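Local coordinates for TRNA nucleotidyl transferase-related protein (Thermotoga maritima, PDB 3H38) that acts as a magnesium-dependent class II CCA-adding enzyme that builds the 3' CCA end of tRNA, this chain being the nucleotidyltransferase part of a longer protein, at residues K18-N21 with L22-L26; R211-G214 with P215-R218; N345-I348 with C349-A353; I394-V397 with L398-L402. One frame throughout, in Å; residues are numbered along the deposited sequence.

Interaction 1: residues K18-N21 with L22-L26; sequences KILN and LFRLL
Phe23 lies over the preceding turn of helix 17-32, where its side chain meets Ile19 and Leu20, and it can be followed outward atom by atom. At the root, CB sits 3.4 Å from Leu20 O. CG swings to the side of the backbone N, opposite the carbonyl carbon (chi1 -75°), which turns the ring back toward the earlier residues. There CD2 comes within 3.6 Å of Ile19 O, the carbonyl oxygen that also takes the nearly straight hydrogen bond from Phe23 N (3.0 Å, 170° at the hydrogen). Leu20 CD2 comes up to this CD2 at the ring's edge, in its plane, the two side chains standing roughly at right angles. One atom further on, CE2 touches Ile19 CG2 at 3.8 Å; this isoleucine runs alongside the phenylalanine and points the same way.

On the neighbouring flank Leu20 has a second neighbour, its CD1 lying 3.6 Å from Arg24 NH1, while Asn21 OD1 meets the aliphatic CD of Arg24 at 3.9 Å. Beyond the helix, Phe43 packs edge-to-face with the Phe23 ring, and Ile56 of strand 56-60 also touches it. This is a helix laid against the mixed sheet of the nucleotidyltransferase fold, with the Phe23 side chain about 8 Å from those of Asp55 and Asp57, which bind magnesium in other structures of this enzyme.

Interaction 2: residues R211-G214 with P215-R218; sequences RTTG and PRLR
Thr213 and Arg216 face each other where the backbone turns from an extended path into helix 214-225. Thr212 and Thr213 have extended torsions, Gly214 is already helical, and Thr213 holds the N-cap position. Its carbonyl oxygen receives weak hydrogen bonds from Arg216 N and Leu217 N, each 3.4 Å long; Gly214 O takes a firmer one from Arg218 N at 2.7 Å, and Pro215 sits in the first turn.

Among the side chains, Thr213 OG1 lies between its own backbone N and carbonyl carbon (chi1 70°), a rotation that sets it 3.0 Å from Arg216 CG and 3.5 Å from CD. The arginine bends at chi3, and its NH1 makes a salt bridge with Asp174, which binds CTP and ATP in nucleotide-bound structures of this protein. Leu217 reaches back to Thr212, CD1 lying 3.3 Å from OG1 and 4.1 Å from CG2; it also touches Thr176. With an alanine here, the Thr212 side chain would probably lose the methyls packed against it, opening a gap toward Thr176.

The Thr213 hydroxyl thus meets the hydrocarbon part of Arg216, while the guanidinium pairs with Asp174; that salt bridge probably helps to orient this nucleotide-binding carboxylate.

Interaction 3: residues N345-I348 with C349-A353; sequences NETI and CHFLA
The short helix 345-352, a buried element of the all-helical C-terminal part of the chain, carries Thr347 and Phe351 one turn apart, their side chains pointing the same way. Four i to i+4 hydrogen bonds hold its backbone, among them Phe351 N to Thr347 O at 2.8 Å.

The ring of Phe351 comes back near that same carbonyl. Its CG stands beside the backbone N and opposite the carbonyl carbon (chi1 -86°), which brings CD1 to 3.5 Å from Thr347 O and CE1 to 3.9 Å from Thr347 CG2. The threonine thus directs its methyl, which lies anti to its own backbone N, to the border of the ring at CD1 and CE1. Ser319 and Leu323 of helix 309-328 also touch the ring, so an alanine here would probably open a gap between the two helices and take away the ring that the Thr347 methyl packs against.

On another flank, Asn345 O accepts Cys349 N at 3.0 Å in an almost straight bond (172° at the hydrogen), and Cys349 SG lies 3.2 Å from this oxygen. Glu346 turns instead to Asp278, whose backbone N binds OE2. Ile348 and Leu352 both lean on Val270 of helix 254-274, and between them, side by side, Ile348 CG2 meets Leu352 CD1 at 3.9 Å.

Interaction 4: residues I394-V397 with L398-L402; sequences IGEV and LEKIL
Ile394 and Leu398 meet through backbone and side chain alike, one turn apart on helix 392-407. The backbone bonds come first: Leu398 N reaches Ile394 O at 2.7 Å, and Glu399 N reaches Gly395 O at 3.0 Å. The next two follow the same i to i+4 pattern, from Lys400 N to Glu396 O and from Ile401 N to Val397 O, but both acceptors crowd a side-chain carbon in the model, so their positions are less certain.

Apolar contacts form the second group. Leu398 CD2 folds back against its own helix, 4.4 Å from Ile394 CB. Val397 CG1 and Ile401 CG2 make a similarly loose pair at 4.4 Å, though the place of this isoleucine methyl is uncertain. Ile384 of helix 381-384 touches Ile394, Val397 and Leu398, so this stripe of aliphatic groups seats the helix on the short one before it. Ile401 extends the stripe onto the chain around Glu376, Lys377 and Asn379. Apart from these, the Leu398 CD2 methyl also lies close to a polar atom, 3.1 Å from Ile394 O.

The polar group is Glu396 with Lys400, which run side by side in the same direction. As modelled, the lysine bends early (chi2 52°) and brings NZ to 3.7 Å from Glu396 CB; its exact course is doubtful, because CD stands too close to Glu396 O. The glutamate chain is extended and carries its carboxylate onward, and OE1 and NZ are placed 5.4 Å apart.

At about that separation the opposite charges form no salt bridge, so the pair probably offers at most a weak attraction along the helix surface.

Interactions 1, 3 and 4 lie within helices, where residues three or four apart meet; interaction 2 is a helix start, and the four serve different parts of an elongated enzyme. Interaction 1 belongs to the catalytic end, close to Asp55 and Asp57, which bind magnesium in other structures of this enzyme. Interaction 2, about 38 Å away between centres, also touches the active site, since the Arg216 side chain lies about 3 Å from that of nucleotide-binding Asp174. Interactions 3 and 4 lie away from the known nucleotide and magnesium sites, about 27 Å apart by centres. Interaction 3 comes within about 10 Å of interaction 2, nearest atoms, whereas interactions 1 and 4 are separated by about 68 Å between centres.

Interaction 1: residues K18-N21 with L22-L26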
ATOM      1  N   LYS A  18     -25.208  19.218   2.734  1.00 61.61           N
ATOM      2  CA  LYS A  18     -24.492  20.052   3.656  1.00 71.28           C
ATOM      3  C   LYS A  18     -23.189  20.484   3.023  1.00 70.67           C
ATOM      4  O   LYS A  18     -22.755  21.604   3.154  1.00 63.14           O
ATOM      5  CB  LYS A  18     -24.265  19.298   4.944  1.00 78.10           C
ATOM      6  CG  LYS A  18     -23.009  19.671   5.636  1.00 87.01           C
ATOM      7  CD  LYS A  18     -23.273  20.377   6.931  1.00 96.98           C
ATOM      8  CE  LYS A  18     -22.179  21.354   7.215  1.00 98.67           C
ATOM      9  NZ  LYS A  18     -21.709  21.299   8.633  1.00 97.21           N
ATOM     10  N   ILE A  19     -22.603  19.541   2.317  1.00 64.93           N
ATOM     11  CA  ILE A  19     -21.339  19.658   1.615  1.00 53.57           C
ATOM     12  C   ILE A  19     -21.448  20.400   0.267  1.00 55.17           C
ATOM     13  O   ILE A  19     -20.553  21.166  -0.107  1.00 50.75           O
ATOM     14  CB  ILE A  19     -20.785  18.244   1.411  1.00 51.66           C
ATOM     15  CG1 ILE A  19     -20.050  17.799   2.677  1.00 47.53           C
ATOM     16  CG2 ILE A  19     -19.899  18.151   0.189  1.00 55.05           C
ATOM     17  CD1 ILE A  19     -19.352  16.472   2.529  1.00 54.73           C
ATOM     18  N   LEU A  20     -22.544  20.179  -0.450  1.00 52.62           N
ATOM     19  CA  LEU A  20     -22.827  20.938  -1.659  1.00 44.15           C
ATOM     20  C   LEU A  20     -22.850  22.418  -1.351  1.00 49.42           C
ATOM     21  O   LEU A  20     -22.301  23.225  -2.109  1.00 44.52           O
ATOM     22  CB  LEU A  20     -24.177  20.543  -2.268  1.00 39.21           C
ATOM     23  CG  LEU A  20     -24.126  19.975  -3.683  1.00 42.14           C
ATOM     24  CD1 LEU A  20     -25.330  20.380  -4.496  1.00 42.11           C
ATOM     25  CD2 LEU A  20     -22.861  20.446  -4.361  1.00 45.12           C
ATOM     26  N   ASN A  21     -23.507  22.771  -0.248  1.00 45.62           N
ATOM     27  CA  ASN A  21     -23.634  24.170   0.132  1.00 52.00           C
ATOM     28  C   ASN A  21     -22.299  24.816   0.443  1.00 54.74           C
ATOM     29  O   ASN A  21     -22.115  26.014   0.226  1.00 53.15           O
ATOM     30  CB  ASN A  21     -24.601  24.331   1.297  1.00 55.36           C
ATOM     31  CG  ASN A  21     -26.029  24.561   0.826  1.00 68.69           C
ATOM     32  OD1 ASN A  21     -26.269  24.954  -0.330  1.00 62.46           O
ATOM     33  ND2 ASN A  21     -26.989  24.316   1.716  1.00 76.24           N
ATOM     34  N   LEU A  22     -21.384  23.993   0.946  1.00 52.01           N
ATOM     35  CA  LEU A  22     -20.001  24.365   1.209  1.00 54.21           C
ATOM     36  C   LEU A  22     -19.245  24.689  -0.084  1.00 48.68           C
ATOM     37  O   LEU A  22     -18.625  25.744  -0.189  1.00 45.69           O
ATOM     38  CB  LEU A  22     -19.310  23.199   1.916  1.00 47.03           C
ATOM     39  CG  LEU A  22     -17.854  23.399   2.309  1.00 33.95           C
ATOM     40  CD1 LEU A  22     -17.684  24.652   3.125  1.00 39.24           C
ATOM     41  CD2 LEU A  22     -17.353  22.200   3.110  1.00 41.25           C
ATOM     42  N   PHE A  23     -19.282  23.756  -1.046  1.00 35.41           N
ATOM     43  CA  PHE A  23     -18.727  23.979  -2.374  1.00 36.31           C
ATOM     44  C   PHE A  23     -19.231  25.327  -2.886  1.00 39.97           C
ATOM     45  O   PHE A  23     -18.468  26.113  -3.445  1.00 39.08           O
ATOM     46  CB  PHE A  23     -19.121  22.859  -3.355  1.00 41.44           C
ATOM     47  CG  PHE A  23     -18.373  21.540  -3.150  1.00 49.59           C
ATOM     48  CD1 PHE A  23     -17.018  21.513  -2.874  1.00 48.69           C
ATOM     49  CD2 PHE A  23     -19.032  20.326  -3.284  1.00 59.62           C
ATOM     50  CE1 PHE A  23     -16.340  20.318  -2.703  1.00 53.88           C
ATOM     51  CE2 PHE A  23     -18.358  19.115  -3.108  1.00 61.05           C
ATOM     52  CZ  PHE A  23     -17.012  19.114  -2.818  1.00 60.89           C
ATOM     53  N   ARG A  24     -20.518  25.594  -2.668  1.00 34.25           N
ATOM     54  CA  ARG A  24     -21.116  26.877  -3.054  1.00 32.18           C
ATOM     55  C   ARG A  24     -20.450  28.066  -2.346  1.00 36.76           C
ATOM     56  O   ARG A  24     -19.959  28.997  -3.001  1.00 43.95           O
ATOM     57  CB  ARG A  24     -22.636  26.865  -2.865  1.00 24.78           C
ATOM     58  CG  ARG A  24     -23.365  26.000  -3.895  1.00 30.19           C
ATOM     59  CD  ARG A  24     -24.911  26.121  -3.830  1.00 44.16           C
ATOM     60  NE  ARG A  24     -25.530  25.709  -5.097  1.00 44.63           N
ATOM     61  CZ  ARG A  24     -26.223  24.586  -5.249  1.00 53.26           C
ATOM     62  NH1 ARG A  24     -26.414  23.792  -4.199  1.00 62.14           N
ATOM     63  NH2 ARG A  24     -26.742  24.261  -6.437  1.00 47.61           N
ATOM     64  N   LEU A  25     -20.354  27.995  -1.042  1.00 34.69           N
ATOM     65  CA  LEU A  25     -19.696  29.025  -0.285  1.00 44.28           C
ATOM     66  C   LEU A  25     -18.320  29.293  -0.759  1.00 37.03           C
ATOM     67  O   LEU A  25     -17.940  30.402  -0.871  1.00 40.78           O
ATOM     68  CB  LEU A  25     -19.570  28.595   1.145  1.00 55.83           C
ATOM     69  CG  LEU A  25     -20.769  28.732   2.023  1.00 65.72           C
ATOM     70  CD1 LEU A  25     -20.268  29.195   3.355  1.00 69.83           C
ATOM     71  CD2 LEU A  25     -21.676  29.726   1.403  1.00 64.14           C
ATOM     72  N   LEU A  26     -17.569  28.239  -1.009  1.00 45.53           N
ATOM     73  CA  LEU A  26     -16.195  28.355  -1.457  1.00 40.74           C
ATOM     74  C   LEU A  26     -16.154  29.092  -2.791  1.00 43.14           C
ATOM     75  O   LEU A  26     -15.291  29.959  -3.005  1.00 49.92           O
ATOM     76  CB  LEU A  26     -15.526  26.987  -1.556  1.00 42.08           C
ATOM     77  CG  LEU A  26     -15.300  26.232  -0.239  1.00 46.37           C
ATOM     78  CD1 LEU A  26     -14.948  24.775  -0.485  1.00 37.28           C
ATOM     79  CD2 LEU A  26     -14.227  26.887   0.609  1.00 44.17           C
TER

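Interaction 2: residues R211-G214 with P215-R218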
ATOM      1  N   ARG A 211      15.948   4.790 -13.172  1.00 39.88           N
ATOM      2  CA  ARG A 211      16.317   6.199 -13.151  1.00 39.24           C
ATOM      3  C   ARG A 211      15.539   6.950 -12.086  1.00 36.52           C
ATOM      4  O   ARG A 211      15.970   7.997 -11.666  1.00 34.52           O
ATOM      5  CB  ARG A 211      16.122   6.860 -14.511  1.00 37.33           C
ATOM      6  CG  ARG A 211      17.340   6.721 -15.430  1.00 37.46           C
ATOM      7  CD  ARG A 211      16.944   6.840 -16.901  1.00 43.43           C
ATOM      8  NE  ARG A 211      17.215   8.130 -17.570  1.00 52.47           N
ATOM      9  CZ  ARG A 211      17.632   9.266 -16.999  1.00 58.33           C
ATOM     10  NH1 ARG A 211      17.835  10.338 -17.762  1.00 50.84           N
ATOM     11  NH2 ARG A 211      17.841   9.360 -15.683  1.00 60.03           N
ATOM     12  N   THR A 212      14.399   6.416 -11.642  1.00 40.35           N
ATOM     13  CA  THR A 212      13.675   7.055 -10.545  1.00 31.87           C
ATOM     14  C   THR A 212      14.192   6.601  -9.176  1.00 37.21           C
ATOM     15  O   THR A 212      14.882   5.608  -9.082  1.00 39.70           O
ATOM     16  CB  THR A 212      12.091   7.039 -10.718  1.00 45.15           C
ATOM     17  OG1 THR A 212      11.439   6.620  -9.510  1.00 41.81           O
ATOM     18  CG2 THR A 212      11.664   6.160 -11.844  1.00 28.50           C
ATOM     19  N   THR A 213      13.912   7.371  -8.127  1.00 40.38           N
ATOM     20  CA  THR A 213      14.460   7.068  -6.811  1.00 36.40           C
ATOM     21  C   THR A 213      13.656   5.964  -6.142  1.00 43.16           C
ATOM     22  O   THR A 213      12.452   5.829  -6.376  1.00 37.03           O
ATOM     23  CB  THR A 213      14.504   8.318  -5.887  1.00 47.41           C
ATOM     24  OG1 THR A 213      13.175   8.710  -5.496  1.00 34.74           O
ATOM     25  CG2 THR A 213      15.189   9.471  -6.589  1.00 47.18           C
ATOM     26  N   GLY A 214      14.338   5.178  -5.317  1.00 43.64           N
ATOM     27  CA  GLY A 214      13.710   4.119  -4.554  1.00 41.13           C
ATOM     28  C   GLY A 214      12.461   4.491  -3.775  1.00 44.98           C
ATOM     29  O   GLY A 214      11.398   3.878  -3.954  1.00 42.96           O
ATOM     30  N   PRO A 215      12.577   5.487  -2.885  1.00 45.43           N
ATOM     31  CA  PRO A 215      11.476   5.888  -1.994  1.00 41.86           C
ATOM     32  C   PRO A 215      10.185   6.254  -2.729  1.00 40.01           C
ATOM     33  O   PRO A 215       9.088   6.013  -2.209  1.00 36.46           O
ATOM     34  CB  PRO A 215      12.041   7.125  -1.282  1.00 47.24           C
ATOM     35  CG  PRO A 215      13.524   6.907  -1.279  1.00 41.53           C
ATOM     36  CD  PRO A 215      13.839   6.179  -2.561  1.00 38.53           C
ATOM     37  N   ARG A 216      10.307   6.841  -3.915  1.00 33.03           N
ATOM     38  CA  ARG A 216       9.123   7.249  -4.644  1.00 38.91           C
ATOM     39  C   ARG A 216       8.440   5.979  -5.130  1.00 40.40           C
ATOM     40  O   ARG A 216       7.244   5.782  -4.959  1.00 46.81           O
ATOM     41  CB  ARG A 216       9.498   8.198  -5.790  1.00 38.49           C
ATOM     42  CG  ARG A 216      10.287   9.461  -5.333  1.00 27.66           C
ATOM     43  CD  ARG A 216      10.323  10.550  -6.443  1.00 30.24           C
ATOM     44  NE  ARG A 216       8.956  10.868  -6.861  1.00 44.29           N
ATOM     45  CZ  ARG A 216       8.505  10.850  -8.111  1.00 46.45           C
ATOM     46  NH1 ARG A 216       7.222  11.141  -8.334  1.00 51.04           N
ATOM     47  NH2 ARG A 216       9.320  10.563  -9.131  1.00 34.57           N
ATOM     48  N   LEU A 217       9.239   5.096  -5.700  1.00 41.78           N
ATOM     49  CA  LEU A 217       8.784   3.813  -6.185  1.00 31.54           C
ATOM     50  C   LEU A 217       8.175   2.971  -5.045  1.00 37.59           C
ATOM     51  O   LEU A 217       7.116   2.350  -5.208  1.00 26.56           O
ATOM     52  CB  LEU A 217       9.979   3.089  -6.796  1.00 28.56           C
ATOM     53  CG  LEU A 217      10.250   2.951  -8.302  1.00 24.26           C
ATOM     54  CD1 LEU A 217       9.504   3.927  -9.142  1.00 23.73           C
ATOM     55  CD2 LEU A 217      11.754   3.001  -8.572  1.00 28.80           C
ATOM     56  N   ARG A 218       8.833   2.957  -3.886  1.00 32.31           N
ATOM     57  CA  ARG A 218       8.365   2.116  -2.799  1.00 31.90           C
ATOM     58  C   ARG A 218       6.970   2.575  -2.441  1.00 40.58           C
ATOM     59  O   ARG A 218       6.046   1.775  -2.214  1.00 47.60           O
ATOM     60  CB  ARG A 218       9.303   2.209  -1.587  1.00 35.23           C
ATOM     61  CG  ARG A 218       8.696   1.733  -0.286  1.00 31.71           C
ATOM     62  CD  ARG A 218       9.722   1.493   0.817  1.00 29.15           C
ATOM     63  NE  ARG A 218       9.029   1.153   2.054  1.00 37.10           N
ATOM     64  CZ  ARG A 218       9.627   0.870   3.210  1.00 34.99           C
ATOM     65  NH1 ARG A 218       8.906   0.574   4.275  1.00 36.92           N
ATOM     66  NH2 ARG A 218      10.937   0.893   3.309  1.00 28.70           N
TER

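Interaction 3: residues N345-I348 with C349-A353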
ATOM      1  N   ASN A 345       5.385 -11.625  11.933  1.00 50.03           N
ATOM      2  CA  ASN A 345       4.195 -11.947  11.159  1.00 42.48           C
ATOM      3  C   ASN A 345       4.513 -12.137   9.688  1.00 42.65           C
ATOM      4  O   ASN A 345       3.924 -12.980   9.022  1.00 44.73           O
ATOM      5  CB  ASN A 345       3.185 -10.816  11.282  1.00 44.11           C
ATOM      6  CG  ASN A 345       2.534 -10.768  12.638  1.00 52.52           C
ATOM      7  OD1 ASN A 345       1.528 -10.080  12.824  1.00 54.16           O
ATOM      8  ND2 ASN A 345       3.097 -11.508  13.601  1.00 48.58           N
ATOM      9  N   GLU A 346       5.435 -11.325   9.176  1.00 44.52           N
ATOM     10  CA  GLU A 346       5.768 -11.373   7.760  1.00 46.62           C
ATOM     11  C   GLU A 346       6.406 -12.713   7.405  1.00 47.20           C
ATOM     12  O   GLU A 346       6.095 -13.301   6.361  1.00 43.99           O
ATOM     13  CB  GLU A 346       6.664 -10.191   7.362  1.00 50.85           C
ATOM     14  CG  GLU A 346       5.918  -8.854   7.314  1.00 54.57           C
ATOM     15  CD  GLU A 346       5.562  -8.321   8.697  1.00 57.14           C
ATOM     16  OE1 GLU A 346       6.377  -8.473   9.628  1.00 60.98           O
ATOM     17  OE2 GLU A 346       4.470  -7.741   8.859  1.00 64.28           O
ATOM     18  N   THR A 347       7.286 -13.189   8.288  1.00 42.71           N
ATOM     19  CA  THR A 347       7.919 -14.484   8.127  1.00 46.23           C
ATOM     20  C   THR A 347       6.853 -15.577   8.124  1.00 41.88           C
ATOM     21  O   THR A 347       6.972 -16.583   7.426  1.00 30.29           O
ATOM     22  CB  THR A 347       8.919 -14.769   9.265  1.00 48.47           C
ATOM     23  OG1 THR A 347      10.076 -13.943   9.109  1.00 48.89           O
ATOM     24  CG2 THR A 347       9.349 -16.248   9.250  1.00 46.10           C
ATOM     25  N   ILE A 348       5.810 -15.368   8.911  1.00 42.37           N
ATOM     26  CA  ILE A 348       4.754 -16.364   9.008  1.00 51.12           C
ATOM     27  C   ILE A 348       4.086 -16.483   7.658  1.00 45.99           C
ATOM     28  O   ILE A 348       4.027 -17.573   7.081  1.00 42.44           O
ATOM     29  CB  ILE A 348       3.714 -15.990  10.077  1.00 54.12           C
ATOM     30  CG1 ILE A 348       4.241 -16.333  11.476  1.00 50.81           C
ATOM     31  CG2 ILE A 348       2.402 -16.687   9.812  1.00 50.64           C
ATOM     32  CD1 ILE A 348       3.252 -16.063  12.575  1.00 52.19           C
ATOM     33  N   CYS A 349       3.604 -15.347   7.153  1.00 42.56           N
ATOM     34  CA  CYS A 349       3.014 -15.267   5.817  1.00 42.45           C
ATOM     35  C   CYS A 349       3.903 -15.983   4.812  1.00 48.79           C
ATOM     36  O   CYS A 349       3.435 -16.773   3.986  1.00 51.88           O
ATOM     37  CB  CYS A 349       2.900 -13.804   5.394  1.00 47.87           C
ATOM     38  SG  CYS A 349       1.979 -12.754   6.529  1.00 54.94           S
ATOM     39  N   HIS A 350       5.197 -15.684   4.905  1.00 38.97           N
ATOM     40  CA  HIS A 350       6.212 -16.246   4.032  1.00 34.17           C
ATOM     41  C   HIS A 350       6.183 -17.775   4.139  1.00 38.66           C
ATOM     42  O   HIS A 350       6.253 -18.472   3.140  1.00 44.79           O
ATOM     43  CB  HIS A 350       7.579 -15.665   4.428  1.00 32.40           C
ATOM     44  CG  HIS A 350       8.692 -15.991   3.487  1.00 34.85           C
ATOM     45  ND1 HIS A 350       8.492 -16.588   2.255  1.00 39.40           N
ATOM     46  CD2 HIS A 350      10.030 -15.764   3.576  1.00 34.30           C
ATOM     47  CE1 HIS A 350       9.652 -16.738   1.646  1.00 36.14           C
ATOM     48  NE2 HIS A 350      10.604 -16.253   2.428  1.00 38.45           N
ATOM     49  N   PHE A 351       6.059 -18.305   5.348  1.00 36.45           N
ATOM     50  CA  PHE A 351       5.857 -19.746   5.474  1.00 45.86           C
ATOM     51  C   PHE A 351       4.552 -20.162   4.798  1.00 42.04           C
ATOM     52  O   PHE A 351       4.506 -21.151   4.055  1.00 42.33           O
ATOM     53  CB  PHE A 351       5.891 -20.195   6.932  1.00 45.90           C
ATOM     54  CG  PHE A 351       7.278 -20.478   7.448  1.00 47.19           C
ATOM     55  CD1 PHE A 351       7.764 -19.829   8.574  1.00 43.23           C
ATOM     56  CD2 PHE A 351       8.102 -21.390   6.797  1.00 44.27           C
ATOM     57  CE1 PHE A 351       9.049 -20.093   9.052  1.00 47.21           C
ATOM     58  CE2 PHE A 351       9.386 -21.662   7.269  1.00 45.19           C
ATOM     59  CZ  PHE A 351       9.860 -21.009   8.396  1.00 48.02           C
ATOM     60  N   LEU A 352       3.499 -19.385   5.011  1.00 35.51           N
ATOM     61  CA  LEU A 352       2.229 -19.729   4.387  1.00 47.03           C
ATOM     62  C   LEU A 352       2.259 -19.614   2.861  1.00 46.86           C
ATOM     63  O   LEU A 352       1.432 -20.229   2.174  1.00 48.66           O
ATOM     64  CB  LEU A 352       1.084 -18.911   4.979  1.00 51.18           C
ATOM     65  CG  LEU A 352       0.694 -19.309   6.407  1.00 52.02           C
ATOM     66  CD1 LEU A 352       0.048 -18.137   7.124  1.00 48.88           C
ATOM     67  CD2 LEU A 352      -0.222 -20.521   6.398  1.00 53.40           C
ATOM     68  N   ALA A 353       3.209 -18.851   2.321  1.00 33.47           N
ATOM     69  CA  ALA A 353       3.276 -18.720   0.863  1.00 37.03           C
ATOM     70  C   ALA A 353       3.620 -20.046   0.180  1.00 41.15           C
ATOM     71  O   ALA A 353       3.380 -20.220  -1.007  1.00 39.80           O
ATOM     72  CB  ALA A 353       4.257 -17.624   0.437  1.00 34.13           C
TER

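Interaction 4: residues I394-V397 with L398-L402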
ATOM      1  N   ILE A 394      18.314 -25.441  33.199  1.00 92.14           N
ATOM      2  CA  ILE A 394      16.945 -25.111  33.570  1.00 89.94           C
ATOM      3  C   ILE A 394      16.169 -24.677  32.327  1.00 84.37           C
ATOM      4  O   ILE A 394      15.063 -25.150  32.084  1.00 81.77           O
ATOM      5  CB  ILE A 394      16.893 -24.013  34.662  1.00 90.35           C
ATOM      6  CG1 ILE A 394      17.688 -22.784  34.228  1.00 89.39           C
ATOM      7  CG2 ILE A 394      17.435 -24.537  35.987  1.00 86.71           C
ATOM      8  CD1 ILE A 394      18.130 -21.920  35.378  1.00 92.00           C
ATOM      9  N   GLY A 395      16.761 -23.784  31.538  1.00 81.47           N
ATOM     10  CA  GLY A 395      16.161 -23.364  30.288  1.00 74.97           C
ATOM     11  C   GLY A 395      15.857 -24.573  29.431  1.00 75.13           C
ATOM     12  O   GLY A 395      14.760 -24.709  28.885  1.00 70.35           O
ATOM     13  N   GLU A 396      16.843 -25.456  29.309  1.00 81.78           N
ATOM     14  CA  GLU A 396      16.645 -26.721  28.621  1.00 92.28           C
ATOM     15  C   GLU A 396      15.378 -27.364  29.164  1.00 92.61           C
ATOM     16  O   GLU A 396      14.465 -27.693  28.409  1.00 95.07           O
ATOM     17  CB  GLU A 396      17.843 -27.657  28.832  1.00103.00           C
ATOM     18  CG  GLU A 396      19.102 -27.287  28.040  1.00111.29           C
ATOM     19  CD  GLU A 396      20.323 -28.139  28.407  1.00117.79           C
ATOM     20  OE1 GLU A 396      20.229 -28.970  29.340  1.00116.63           O
ATOM     21  OE2 GLU A 396      21.382 -27.973  27.759  1.00120.65           O
ATOM     22  N   VAL A 397      15.324 -27.520  30.483  1.00 88.01           N
ATOM     23  CA  VAL A 397      14.165 -28.108  31.149  1.00 77.59           C
ATOM     24  C   VAL A 397      12.852 -27.422  30.791  1.00 66.36           C
ATOM     25  O   VAL A 397      11.896 -28.082  30.418  1.00 62.30           O
ATOM     26  CB  VAL A 397      14.318 -28.079  32.674  1.00 83.76           C
ATOM     27  CG1 VAL A 397      13.037 -28.567  33.339  1.00 87.12           C
ATOM     28  CG2 VAL A 397      15.495 -28.929  33.098  1.00 86.91           C
ATOM     29  N   LEU A 398      12.809 -26.098  30.908  1.00 68.23           N
ATOM     30  CA  LEU A 398      11.586 -25.342  30.648  1.00 63.88           C
ATOM     31  C   LEU A 398      11.062 -25.573  29.240  1.00 64.99           C
ATOM     32  O   LEU A 398       9.856 -25.696  29.025  1.00 62.14           O
ATOM     33  CB  LEU A 398      11.795 -23.844  30.884  1.00 58.47           C
ATOM     34  CG  LEU A 398      11.655 -23.291  32.305  1.00 66.62           C
ATOM     35  CD1 LEU A 398      10.892 -24.265  33.191  1.00 69.78           C
ATOM     36  CD2 LEU A 398      13.013 -22.972  32.899  1.00 74.21           C
ATOM     37  N   GLU A 399      11.968 -25.636  28.275  1.00 71.41           N
ATOM     38  CA  GLU A 399      11.546 -25.843  26.901  1.00 80.29           C
ATOM     39  C   GLU A 399      11.111 -27.282  26.643  1.00 79.71           C
ATOM     40  O   GLU A 399      10.216 -27.520  25.840  1.00 82.94           O
ATOM     41  CB  GLU A 399      12.631 -25.414  25.915  1.00 90.56           C
ATOM     42  CG  GLU A 399      12.098 -25.220  24.507  1.00 98.72           C
ATOM     43  CD  GLU A 399      13.011 -24.372  23.657  1.00106.66           C
ATOM     44  OE1 GLU A 399      14.231 -24.638  23.664  1.00107.14           O
ATOM     45  OE2 GLU A 399      12.509 -23.443  22.984  1.00111.49           O
ATOM     46  N   LYS A 400      11.726 -28.238  27.306  1.00 80.09           N
ATOM     47  CA  LYS A 400      11.282 -29.613  27.199  1.00 84.52           C
ATOM     48  C   LYS A 400       9.886 -29.752  27.759  1.00 81.84           C
ATOM     49  O   LYS A 400       9.063 -30.460  27.244  1.00 81.25           O
ATOM     50  CB  LYS A 400      12.242 -30.553  27.894  1.00 90.43           C
ATOM     51  CG  LYS A 400      13.439 -30.902  27.061  1.00 95.64           C
ATOM     52  CD  LYS A 400      14.129 -29.680  26.522  1.00 97.06           C
ATOM     53  CE  LYS A 400      15.540 -30.030  26.140  1.00 98.42           C
ATOM     54  NZ  LYS A 400      16.323 -28.881  25.653  1.00 95.70           N
ATOM     55  N   ILE A 401       9.616 -29.066  28.831  1.00 76.95           N
ATOM     56  CA  ILE A 401       8.269 -29.089  29.392  1.00 79.31           C
ATOM     57  C   ILE A 401       7.269 -28.366  28.476  1.00 69.75           C
ATOM     58  O   ILE A 401       6.221 -28.917  28.149  1.00 65.53           O
ATOM     59  CB  ILE A 401       8.215 -28.644  30.896  1.00 80.51           C
ATOM     60  CG1 ILE A 401       6.854 -28.063  31.262  1.00 78.72           C
ATOM     61  CG2 ILE A 401       9.297 -27.649  31.228  1.00 82.17           C
ATOM     62  CD1 ILE A 401       6.765 -27.677  32.731  1.00 78.59           C
ATOM     63  N   LEU A 402       7.618 -27.158  28.039  1.00 75.64           N
ATOM     64  CA  LEU A 402       6.878 -26.457  26.986  1.00 76.17           C
ATOM     65  C   LEU A 402       6.562 -27.419  25.831  1.00 80.38           C
ATOM     66  O   LEU A 402       5.425 -27.502  25.353  1.00 73.59           O
ATOM     67  CB  LEU A 402       7.737 -25.310  26.438  1.00 74.93           C
ATOM     68  CG  LEU A 402       7.212 -23.899  26.095  1.00 72.65           C
ATOM     69  CD1 LEU A 402       8.158 -23.198  25.097  1.00 67.45           C
ATOM     70  CD2 LEU A 402       5.785 -23.887  25.575  1.00 64.79           C
TER